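Local coordinates for protein Two-component sensor histidine kinase (Nostoc sp., PDB 3OLO) that probably serves as a histidine-kinase sensor that autophosphorylates on histidine in two-component signalling, the crystallised fragment being its PAS domain, at residues S26-D31 and F109-V114; M56-I61 and T83-Q88; Y79-R84 and V95-T100. All coordinates share one frame; numbering follows the deposited sequence. Where two conformers were deposited one is given.

Contacts 1 and 3 lie within the antiparallel sheet of the PAS fold, and contact 2 sets the 56-61 loop against its strand 78-86. Contact 1 pairs two of the inner strands, while contact 3 pairs the outermost strand 78-86 with strand 92-104. Contacts 1 and 3 are stitched together through Phe113 O and Ser98 N, 2.8 Å apart, their centres lying about 11 Å from each other. Tyr85 of contact 2 is where all three converge: its OH approaches Phe27 CZ at 3.7 Å and also packs against Val114 and the selenomethionine Met97. No ligand marks a site here, but these side chains probably face the interior in which many PAS domains hold a ligand or cofactor.

Contact 1: residues S26-D31 and F109-V114; sequences SFCLGD and FSCVFV
Ser26 opens this antiparallel pairing opposite Phe113, in a non-hydrogen-bonded pair with CA atoms 4.5 Å apart. Its OG lies obliquely beside the Phe113 ring, 3.2 Å from CD2, while hydrogen-bonding to the carbonyl of Glu24.

Phe27 forms the first hydrogen-bonded pair: its N donates to Val112 O, and Val112 N returns a 2.8 Å bond to Phe27 O. With chi1 at 58°, CG is wedged between the backbone N and the carbonyl carbon, and the ring leans across to strand 109-114. Val112 CB consequently stands over one face, 3.8 Å from the ring centroid and 24° off its normal, a CH-pi contact. The CG1 branch of Val112 reaches Phe27 CZ at 3.3 Å, and Val114 CG2 comes up obliquely to CE2. At the edge of the same ring, in its plane, sits Leu29 CG.

Cys28 turns to the other side of the sheet. Its SG is 4.1 Å from Cys111 SG, too far for a disulfide, and makes an oblique sulfur-aromatic contact with Phe109. Leu18 of the second subunit packs on both cysteines.

Leu29 repeats the two-way backbone bonding, with Ser110, and its CD1 rests 3.9 Å from Val112 CG2. Past it, Gly30 O accepts from a water that is also hydrogen-bonded to Ser110 OG and lies 3.0 Å from each of these oxygens, extending the link by a polar bridge.

Phe27, Leu29, Val112 and Val114 thus build one face, inside the domain, whereas Ser26, Cys28, Cys111 and Phe113 meet the other subunit. Neighbouring first and last strands at the middle of a 2-1-5-4-3 antiparallel sheet are the signature of the PAS fold.

Contact 2: residues M56-I61 and T83-Q88; sequences MNLQDI and TRYRSQ
Ile61 docks on Tyr85 and Arg86 in a loop-to-strand contact, mixing one backbone bond with apolar packing, where the connection between helices 50-53 and 70-76 reaches the outermost strand 78-86. The bond runs from Arg86 N to Ile61 O, 2.9 Å long and fairly straight at 163°, with the donor in the carbonyl plane. Tyr85 CA approaches the same oxygen at 3.3 Å in a CA-H...O contact.

Beside this anchor, the CG2 branch of Ile61 points away from the backbone N of its own residue (N-CA-CB-CG2 torsion about -176°), which sets the methyl over one face of the Tyr85 ring. CG2 is 3.9 Å from the centroid and 23° off the normal, shifted toward the rim, which makes this a CH-pi contact. Leu58 crosses the tyrosine at about a right angle, its CD1 coming to 4.1 Å from OH. Phe93 and Val95 of strand 92-104 also pack on Tyr85.

A water completes the junction by donating to Asp60 O and to Arg86 O, each at 2.8 Å. The loop holds its own shape: Asn57 OD1 accepts from Gln59 N, an Asx turn, while Asp60 OD2 accepts from Asn57 N, met from above the carboxylate plane.

The polar links between loop and strand therefore run through backbone atoms, whereas the side chains meet through methyl groups and the aromatic ring, with the tyrosine OH as the polar exception. Tyr85 OH, buried here, has no hydrogen-bonding partner in the model, so its hydroxyl probably pays a desolvation cost, and the ring is positioned mainly by packing rather than by its polar end.

Contact 3: residues Y79-R84 and V95-T100; sequences YTFKTR and VEMSLT
Tyr79 to Thr83 pair with Leu99 down to Val95 in the beta hairpin of strands 78-86 and 92-104, the edge of the antiparallel PAS sheet. The two strand segments run at 150° to one another, about 4.6 Å apart at their closest.

Six backbone hydrogen bonds hold them, two for each of the pairs Tyr79-Leu99, Phe81-Met97 and Thr83-Val95. Val95 N to Thr83 O is nearly straight at 175°, whereas the return bond from Thr83 N is more bent and meets Val95 O tilted out of its carbonyl plane.

Apolar contacts gather on the face carrying Phe81, Thr83, Val95, Met97 and Leu99. Phe81 CG lies between its backbone N and carbonyl carbon, chi1 66°, and the ring tip swings toward the partner strand. There CE1 meets Leu99 CD1 at 3.4 Å, and the selenium of selenomethionine Met97 approaches obliquely, 5.0 Å from the centroid, a Met-aromatic contact. Thr83 and Val95 lie alongside each other, their CG2 methyls 3.9 Å apart, while Thr83 OG1 is hydrogen-bonded to Asp62 OD1.

Polar side chains occupy the opposite face. Thr80 OG1 and Ser98 OG share a 2.6 Å hydrogen bond, and Thr80 CG2 rests on Glu96 CG at 3.5 Å. The Glu96 carboxylate serves two cations: OE1 takes Arg115 of strand 107-116 and OE2 takes Lys82. Putting an alanine here would probably leave Lys82 and Arg115 without their shared counter-charge and deprive the Thr80 methyl of its support. Lys82, folded back by bends at chi2 and chi4, forms a salt bridge whose modelled length, 2.5 Å from NZ to Glu96 OE2, is doubtfully short; NZ meets the anti lone pair of OE2.

Contact 1: residues S26-D31 and F109-V114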
loop_
_atom_site.group_PDB
_atom_site.type_symbol
_atom_site.label_atom_id
_atom_site.label_comp_id
_atom_site.label_asym_id
_atom_site.label_seq_id
_atom_site.Cartn_x
_atom_site.Cartn_y
_atom_site.Cartn_z
ATOM N N SER A 26 1.249 6.969 -2.726
ATOM C CA SER A 26 1.342 6.864 -1.278
ATOM C C SER A 26 2.742 7.272 -0.862
ATOM O O SER A 26 3.718 6.887 -1.512
ATOM C CB SER A 26 1.125 5.414 -0.826
ATOM O OG SER A 26 -0.044 4.844 -1.389
ATOM N N PHE A 27 2.868 8.023 0.228
ATOM C CA PHE A 27 4.207 8.368 0.707
ATOM C C PHE A 27 4.206 8.785 2.162
ATOM O O PHE A 27 3.155 9.047 2.736
ATOM C CB PHE A 27 4.830 9.466 -0.160
ATOM C CG PHE A 27 4.020 10.732 -0.224
ATOM C CD1 PHE A 27 4.097 11.675 0.787
ATOM C CD2 PHE A 27 3.192 10.985 -1.310
ATOM C CE1 PHE A 27 3.358 12.861 0.718
ATOM C CE2 PHE A 27 2.451 12.157 -1.388
ATOM C CZ PHE A 27 2.528 13.094 -0.373
ATOM N N CYS A 28 5.394 8.824 2.758
ATOM C CA CYS A 28 5.545 9.243 4.148
ATOM C C CYS A 28 6.353 10.532 4.238
ATOM O O CYS A 28 7.352 10.673 3.558
ATOM C CB CYS A 28 6.232 8.150 4.964
ATOM S SG CYS A 28 5.209 6.689 5.231
ATOM N N LEU A 29 5.889 11.457 5.072
ATOM C CA LEU A 29 6.581 12.702 5.365
ATOM C C LEU A 29 7.050 12.696 6.811
ATOM O O LEU A 29 6.333 12.219 7.683
ATOM C CB LEU A 29 5.628 13.879 5.185
ATOM C CG LEU A 29 4.991 14.019 3.809
ATOM C CD1 LEU A 29 3.878 15.068 3.840
ATOM C CD2 LEU A 29 6.062 14.373 2.791
ATOM N N GLY A 30 8.242 13.236 7.062
ATOM C CA GLY A 30 8.738 13.434 8.413
ATOM C C GLY A 30 8.138 14.682 9.040
ATOM O O GLY A 30 7.290 15.344 8.446
ATOM N N ASP A 31 8.590 15.024 10.237
ATOM C CA ASP A 31 7.932 16.067 11.009
ATOM C C ASP A 31 8.097 17.448 10.356
ATOM O O ASP A 31 7.318 18.361 10.622
ATOM C CB ASP A 31 8.450 16.063 12.455
ATOM C CG ASP A 31 7.432 16.615 13.452
ATOM O OD1 ASP A 31 6.218 16.351 13.302
ATOM O OD2 ASP A 31 7.851 17.318 14.393
ATOM N N PHE A 109 5.590 11.005 12.007
ATOM C CA PHE A 109 5.568 11.127 10.554
ATOM C C PHE A 109 4.145 10.939 10.088
ATOM O O PHE A 109 3.285 10.576 10.870
ATOM C CB PHE A 109 6.478 10.085 9.913
ATOM C CG PHE A 109 6.100 8.670 10.242
ATOM C CD1 PHE A 109 6.424 8.120 11.465
ATOM C CD2 PHE A 109 5.425 7.892 9.322
ATOM C CE1 PHE A 109 6.076 6.813 11.767
ATOM C CE2 PHE A 109 5.078 6.592 9.614
ATOM C CZ PHE A 109 5.403 6.050 10.839
ATOM N N SER A 110 3.877 11.214 8.824
ATOM C CA SER A 110 2.534 11.006 8.328
ATOM C C SER A 110 2.564 10.082 7.135
ATOM O O SER A 110 3.519 10.062 6.374
ATOM C CB SER A 110 1.859 12.333 7.984
ATOM O OG SER A 110 2.620 13.047 7.043
ATOM N N CYS A 111 1.524 9.266 7.043
ATOM C CA CYS A 111 1.220 8.505 5.855
ATOM C C CYS A 111 0.279 9.345 5.031
ATOM O O CYS A 111 -0.701 9.885 5.543
ATOM C CB CYS A 111 0.542 7.190 6.233
ATOM S SG CYS A 111 1.641 6.054 7.084
ATOM N N VAL A 112 0.572 9.447 3.749
ATOM C CA VAL A 112 -0.194 10.292 2.871
ATOM C C VAL A 112 -0.638 9.471 1.671
ATOM O O VAL A 112 0.173 8.795 1.051
ATOM C CB VAL A 112 0.666 11.483 2.410
ATOM C CG1 VAL A 112 -0.102 12.376 1.468
ATOM C CG2 VAL A 112 1.141 12.269 3.613
ATOM N N PHE A 113 -1.930 9.509 1.368
ATOM C CA PHE A 113 -2.446 8.956 0.120
ATOM C C PHE A 113 -2.981 10.086 -0.754
ATOM O O PHE A 113 -3.710 10.957 -0.280
ATOM C CB PHE A 113 -3.524 7.925 0.409
ATOM C CG PHE A 113 -3.015 6.755 1.188
ATOM C CD1 PHE A 113 -2.998 6.786 2.569
ATOM C CD2 PHE A 113 -2.505 5.645 0.538
ATOM C CE1 PHE A 113 -2.512 5.717 3.291
ATOM C CE2 PHE A 113 -2.025 4.567 1.255
ATOM C CZ PHE A 113 -2.016 4.612 2.631
ATOM N N VAL A 114 -2.619 10.063 -2.032
ATOM C CA VAL A 114 -2.924 11.175 -2.926
ATOM C C VAL A 114 -3.642 10.697 -4.180
ATOM O O VAL A 114 -3.158 9.830 -4.899
ATOM C CB VAL A 114 -1.651 11.932 -3.304
ATOM C CG1 VAL A 114 -1.982 13.224 -4.064
ATOM C CG2 VAL A 114 -0.871 12.240 -2.040
HETATM O O HOH W 1 4.358 14.930 8.598
#

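Contact 2: residues M56-I61 and T83-Q88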
loop_
_atom_site.group_PDB
_atom_site.type_symbol
_atom_site.label_atom_id
_atom_site.label_comp_id
_atom_site.label_asym_id
_atom_site.label_seq_id
_atom_site.Cartn_x
_atom_site.Cartn_y
_atom_site.Cartn_z
HETATM N N MSE A 56 13.852 15.800 -0.968
HETATM C CA MSE A 56 12.949 16.917 -1.186
HETATM C C MSE A 56 11.939 17.088 -0.055
HETATM O O MSE A 56 11.832 16.253 0.837
HETATM C CB MSE A 56 12.231 16.760 -2.534
HETATM C CG MSE A 56 13.125 17.075 -3.745
HETATM SE SE MSE A 56 12.345 16.534 -5.463
HETATM C CE MSE A 56 10.880 17.814 -5.564
ATOM N N ASN A 57 11.224 18.203 -0.104
ATOM C CA ASN A 57 10.196 18.540 0.870
ATOM C C ASN A 57 8.856 18.655 0.158
ATOM O O ASN A 57 8.816 18.959 -1.037
ATOM C CB ASN A 57 10.525 19.884 1.507
ATOM C CG ASN A 57 9.730 20.139 2.757
ATOM O OD1 ASN A 57 8.672 20.778 2.729
ATOM N ND2 ASN A 57 10.241 19.652 3.873
ATOM N N LEU A 58 7.769 18.416 0.887
ATOM C CA LEU A 58 6.422 18.625 0.366
ATOM C C LEU A 58 6.284 20.016 -0.243
ATOM O O LEU A 58 5.572 20.217 -1.229
ATOM C CB LEU A 58 5.395 18.477 1.493
ATOM C CG LEU A 58 3.952 18.688 1.060
ATOM C CD1 LEU A 58 3.595 17.665 -0.003
ATOM C CD2 LEU A 58 2.994 18.611 2.258
ATOM N N GLN A 59 6.981 20.975 0.340
ATOM C CA GLN A 59 6.889 22.353 -0.099
ATOM C C GLN A 59 7.452 22.552 -1.512
ATOM O O GLN A 59 7.186 23.565 -2.153
ATOM C CB GLN A 59 7.635 23.239 0.890
ATOM C CG GLN A 59 7.502 24.717 0.622
ATOM C CD GLN A 59 8.185 25.563 1.691
ATOM O OE1 GLN A 59 7.815 26.716 1.915
ATOM N NE2 GLN A 59 9.190 24.991 2.353
ATOM N N ASP A 60 8.228 21.588 -1.996
ATOM C CA ASP A 60 8.793 21.662 -3.354
ATOM C C ASP A 60 7.809 21.173 -4.417
ATOM O O ASP A 60 8.050 21.362 -5.603
ATOM C CB ASP A 60 10.065 20.815 -3.447
ATOM C CG ASP A 60 11.131 21.254 -2.466
ATOM O OD1 ASP A 60 11.249 22.475 -2.219
ATOM O OD2 ASP A 60 11.853 20.377 -1.945
ATOM N N ILE A 61 6.733 20.511 -3.978
ATOM C CA ILE A 61 5.708 19.926 -4.848
ATOM C C ILE A 61 4.356 20.617 -4.641
ATOM O O ILE A 61 3.637 20.926 -5.578
ATOM C CB ILE A 61 5.474 18.434 -4.486
ATOM C CG1 ILE A 61 6.794 17.660 -4.456
ATOM C CG2 ILE A 61 4.484 17.780 -5.444
ATOM C CD1 ILE A 61 7.321 17.308 -5.800
ATOM N N THR A 83 -5.213 20.117 -2.675
ATOM C CA THR A 83 -4.250 21.148 -2.990
ATOM C C THR A 83 -3.801 20.975 -4.437
ATOM O O THR A 83 -4.260 20.067 -5.121
ATOM C CB THR A 83 -3.075 21.098 -2.021
ATOM O OG1 THR A 83 -2.327 22.318 -2.111
ATOM C CG2 THR A 83 -2.187 19.891 -2.315
ATOM N N ARG A 84 -2.934 21.861 -4.912
ATOM C CA ARG A 84 -2.359 21.724 -6.251
ATOM C C ARG A 84 -0.922 21.264 -6.123
ATOM O O ARG A 84 -0.191 21.754 -5.267
ATOM C CB ARG A 84 -2.388 23.060 -6.998
ATOM C CG ARG A 84 -3.790 23.625 -7.212
ATOM C CD ARG A 84 -3.739 24.937 -7.965
ATOM N NE ARG A 84 -3.109 25.991 -7.180
ATOM C CZ ARG A 84 -2.506 27.060 -7.699
ATOM N NH1 ARG A 84 -2.433 27.227 -9.017
ATOM N NH2 ARG A 84 -1.964 27.963 -6.895
ATOM N N TYR A 85 -0.532 20.310 -6.958
ATOM C CA TYR A 85 0.858 19.891 -7.065
ATOM C C TYR A 85 1.487 20.375 -8.363
ATOM O O TYR A 85 0.804 20.497 -9.382
ATOM C CB TYR A 85 0.944 18.367 -7.066
ATOM C CG TYR A 85 0.832 17.698 -5.713
ATOM C CD1 TYR A 85 0.528 18.417 -4.561
ATOM C CD2 TYR A 85 1.052 16.335 -5.591
ATOM C CE1 TYR A 85 0.431 17.781 -3.319
ATOM C CE2 TYR A 85 0.970 15.698 -4.363
ATOM C CZ TYR A 85 0.662 16.424 -3.231
ATOM O OH TYR A 85 0.575 15.773 -2.013
ATOM N N ARG A 86 2.786 20.659 -8.325
ATOM C CA ARG A 86 3.545 20.912 -9.540
ATOM C C ARG A 86 4.530 19.781 -9.742
ATOM O O ARG A 86 5.296 19.443 -8.838
ATOM C CB ARG A 86 4.302 22.233 -9.480
ATOM C CG ARG A 86 5.149 22.473 -10.725
ATOM C CD ARG A 86 6.023 23.702 -10.601
ATOM N NE ARG A 86 5.237 24.924 -10.474
ATOM C CZ ARG A 86 5.204 25.700 -9.395
ATOM N NH1 ARG A 86 5.928 25.397 -8.323
ATOM N NH2 ARG A 86 4.457 26.797 -9.395
ATOM N N SER A 87 4.504 19.199 -10.934
ATOM C CA SER A 87 5.348 18.059 -11.238
ATOM C C SER A 87 6.667 18.559 -11.805
ATOM O O SER A 87 6.806 19.738 -12.122
ATOM C CB SER A 87 4.664 17.140 -12.238
ATOM O OG SER A 87 4.512 17.784 -13.486
ATOM N N GLN A 88 7.627 17.656 -11.944
ATOM C CA GLN A 88 8.936 18.044 -12.423
ATOM C C GLN A 88 8.883 18.700 -13.810
ATOM O O GLN A 88 9.636 19.632 -14.082
ATOM C CB GLN A 88 9.891 16.857 -12.429
ATOM C CG GLN A 88 11.245 17.270 -12.992
ATOM C CD GLN A 88 12.386 16.418 -12.509
ATOM O OE1 GLN A 88 13.447 16.935 -12.184
ATOM N NE2 GLN A 88 12.184 15.102 -12.473
HETATM O O HOH W 2 7.840 20.580 -8.260
#

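Contact 3: residues Y79-R84 and V95-T100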
loop_
_atom_site.group_PDB
_atom_site.type_symbol
_atom_site.label_atom_id
_atom_site.label_comp_id
_atom_site.label_asym_id
_atom_site.label_seq_id
_atom_site.Cartn_x
_atom_site.Cartn_y
_atom_site.Cartn_z
ATOM N N TYR A 79 -6.954 13.604 8.275
ATOM C CA TYR A 79 -7.535 14.720 7.538
ATOM C C TYR A 79 -7.353 14.544 6.026
ATOM O O TYR A 79 -6.331 14.034 5.574
ATOM C CB TYR A 79 -6.874 16.010 8.018
ATOM C CG TYR A 79 -7.605 17.274 7.644
ATOM C CD1 TYR A 79 -8.906 17.501 8.071
ATOM C CD2 TYR A 79 -6.978 18.261 6.887
ATOM C CE1 TYR A 79 -9.572 18.673 7.738
ATOM C CE2 TYR A 79 -7.633 19.437 6.552
ATOM C CZ TYR A 79 -8.926 19.637 6.977
ATOM O OH TYR A 79 -9.576 20.801 6.645
ATOM N N THR A 80 -8.353 14.966 5.253
ATOM C CA THR A 80 -8.323 14.871 3.792
ATOM C C THR A 80 -8.668 16.244 3.228
ATOM O O THR A 80 -9.617 16.876 3.696
ATOM C CB THR A 80 -9.351 13.823 3.249
ATOM O OG1 THR A 80 -8.952 12.503 3.627
ATOM C CG2 THR A 80 -9.453 13.875 1.717
ATOM N N PHE A 81 -7.906 16.712 2.239
ATOM C CA PHE A 81 -8.167 18.019 1.634
ATOM C C PHE A 81 -7.492 18.159 0.263
ATOM O O PHE A 81 -6.635 17.354 -0.094
ATOM C CB PHE A 81 -7.690 19.134 2.568
ATOM C CG PHE A 81 -6.202 19.165 2.757
ATOM C CD1 PHE A 81 -5.597 18.381 3.719
ATOM C CD2 PHE A 81 -5.406 19.971 1.963
ATOM C CE1 PHE A 81 -4.226 18.405 3.894
ATOM C CE2 PHE A 81 -4.034 19.996 2.130
ATOM C CZ PHE A 81 -3.444 19.211 3.098
ATOM N N LYS A 82 -7.881 19.184 -0.496
ATOM C CA LYS A 82 -7.355 19.389 -1.846
ATOM C C LYS A 82 -6.208 20.376 -1.843
ATOM O O LYS A 82 -6.234 21.376 -1.129
ATOM C CB LYS A 82 -8.418 19.976 -2.778
ATOM C CG LYS A 82 -9.747 19.289 -2.757
ATOM C CD LYS A 82 -9.773 18.072 -3.656
ATOM C CE LYS A 82 -10.912 17.162 -3.258
ATOM N NZ LYS A 82 -10.688 16.663 -1.877
ATOM N N THR A 83 -5.213 20.117 -2.675
ATOM C CA THR A 83 -4.250 21.148 -2.990
ATOM C C THR A 83 -3.801 20.975 -4.437
ATOM O O THR A 83 -4.260 20.067 -5.121
ATOM C CB THR A 83 -3.075 21.098 -2.021
ATOM O OG1 THR A 83 -2.327 22.318 -2.111
ATOM C CG2 THR A 83 -2.187 19.891 -2.315
ATOM N N ARG A 84 -2.934 21.861 -4.912
ATOM C CA ARG A 84 -2.359 21.724 -6.251
ATOM C C ARG A 84 -0.922 21.264 -6.123
ATOM O O ARG A 84 -0.191 21.754 -5.267
ATOM C CB ARG A 84 -2.388 23.060 -6.998
ATOM C CG ARG A 84 -3.790 23.625 -7.212
ATOM C CD ARG A 84 -3.739 24.937 -7.965
ATOM N NE ARG A 84 -3.109 25.991 -7.180
ATOM C CZ ARG A 84 -2.506 27.060 -7.699
ATOM N NH1 ARG A 84 -2.433 27.227 -9.017
ATOM N NH2 ARG A 84 -1.964 27.963 -6.895
ATOM N N VAL A 95 -5.017 17.753 -6.612
ATOM C CA VAL A 95 -5.033 16.443 -5.965
ATOM C C VAL A 95 -5.824 16.505 -4.658
ATOM O O VAL A 95 -6.143 17.583 -4.154
ATOM C CB VAL A 95 -3.608 15.945 -5.635
ATOM C CG1 VAL A 95 -2.748 15.901 -6.883
ATOM C CG2 VAL A 95 -2.954 16.843 -4.598
ATOM N N GLU A 96 -6.129 15.330 -4.123
ATOM C CA GLU A 96 -6.762 15.188 -2.821
ATOM C C GLU A 96 -5.825 14.347 -1.966
ATOM O O GLU A 96 -5.538 13.196 -2.298
ATOM C CB GLU A 96 -8.129 14.515 -2.974
ATOM C CG GLU A 96 -8.794 14.103 -1.676
ATOM C CD GLU A 96 -10.156 13.459 -1.912
ATOM O OE1 GLU A 96 -10.235 12.217 -1.920
ATOM O OE2 GLU A 96 -11.152 14.185 -2.097
HETATM N N MSE A 97 -5.313 14.942 -0.892
HETATM C CA MSE A 97 -4.398 14.255 0.014
HETATM C C MSE A 97 -5.149 13.782 1.242
HETATM O O MSE A 97 -5.927 14.539 1.813
HETATM C CB MSE A 97 -3.308 15.208 0.514
HETATM C CG MSE A 97 -2.262 15.621 -0.458
HETATM SE SE MSE A 97 -1.068 16.962 0.391
HETATM C CE MSE A 97 -0.036 15.836 1.568
ATOM N N SER A 98 -4.891 12.545 1.658
ATOM C CA SER A 98 -5.360 12.030 2.944
ATOM C C SER A 98 -4.156 11.755 3.835
ATOM O O SER A 98 -3.239 11.034 3.452
ATOM C CB SER A 98 -6.170 10.752 2.757
ATOM O OG SER A 98 -7.425 11.039 2.171
ATOM N N LEU A 99 -4.142 12.358 5.013
ATOM C CA LEU A 99 -3.019 12.218 5.918
ATOM C C LEU A 99 -3.440 11.486 7.168
ATOM O O LEU A 99 -4.527 11.722 7.687
ATOM C CB LEU A 99 -2.511 13.575 6.355
ATOM C CG LEU A 99 -1.972 14.492 5.280
ATOM C CD1 LEU A 99 -3.092 15.359 4.723
ATOM C CD2 LEU A 99 -0.877 15.327 5.901
ATOM N N THR A 100 -2.552 10.618 7.643
ATOM C CA THR A 100 -2.650 10.007 8.953
ATOM C C THR A 100 -1.320 10.219 9.660
ATOM O O THR A 100 -0.280 9.871 9.120
ATOM C CB THR A 100 -2.877 8.507 8.835
ATOM O OG1 THR A 100 -4.000 8.257 7.982
ATOM C CG2 THR A 100 -3.125 7.898 10.203
#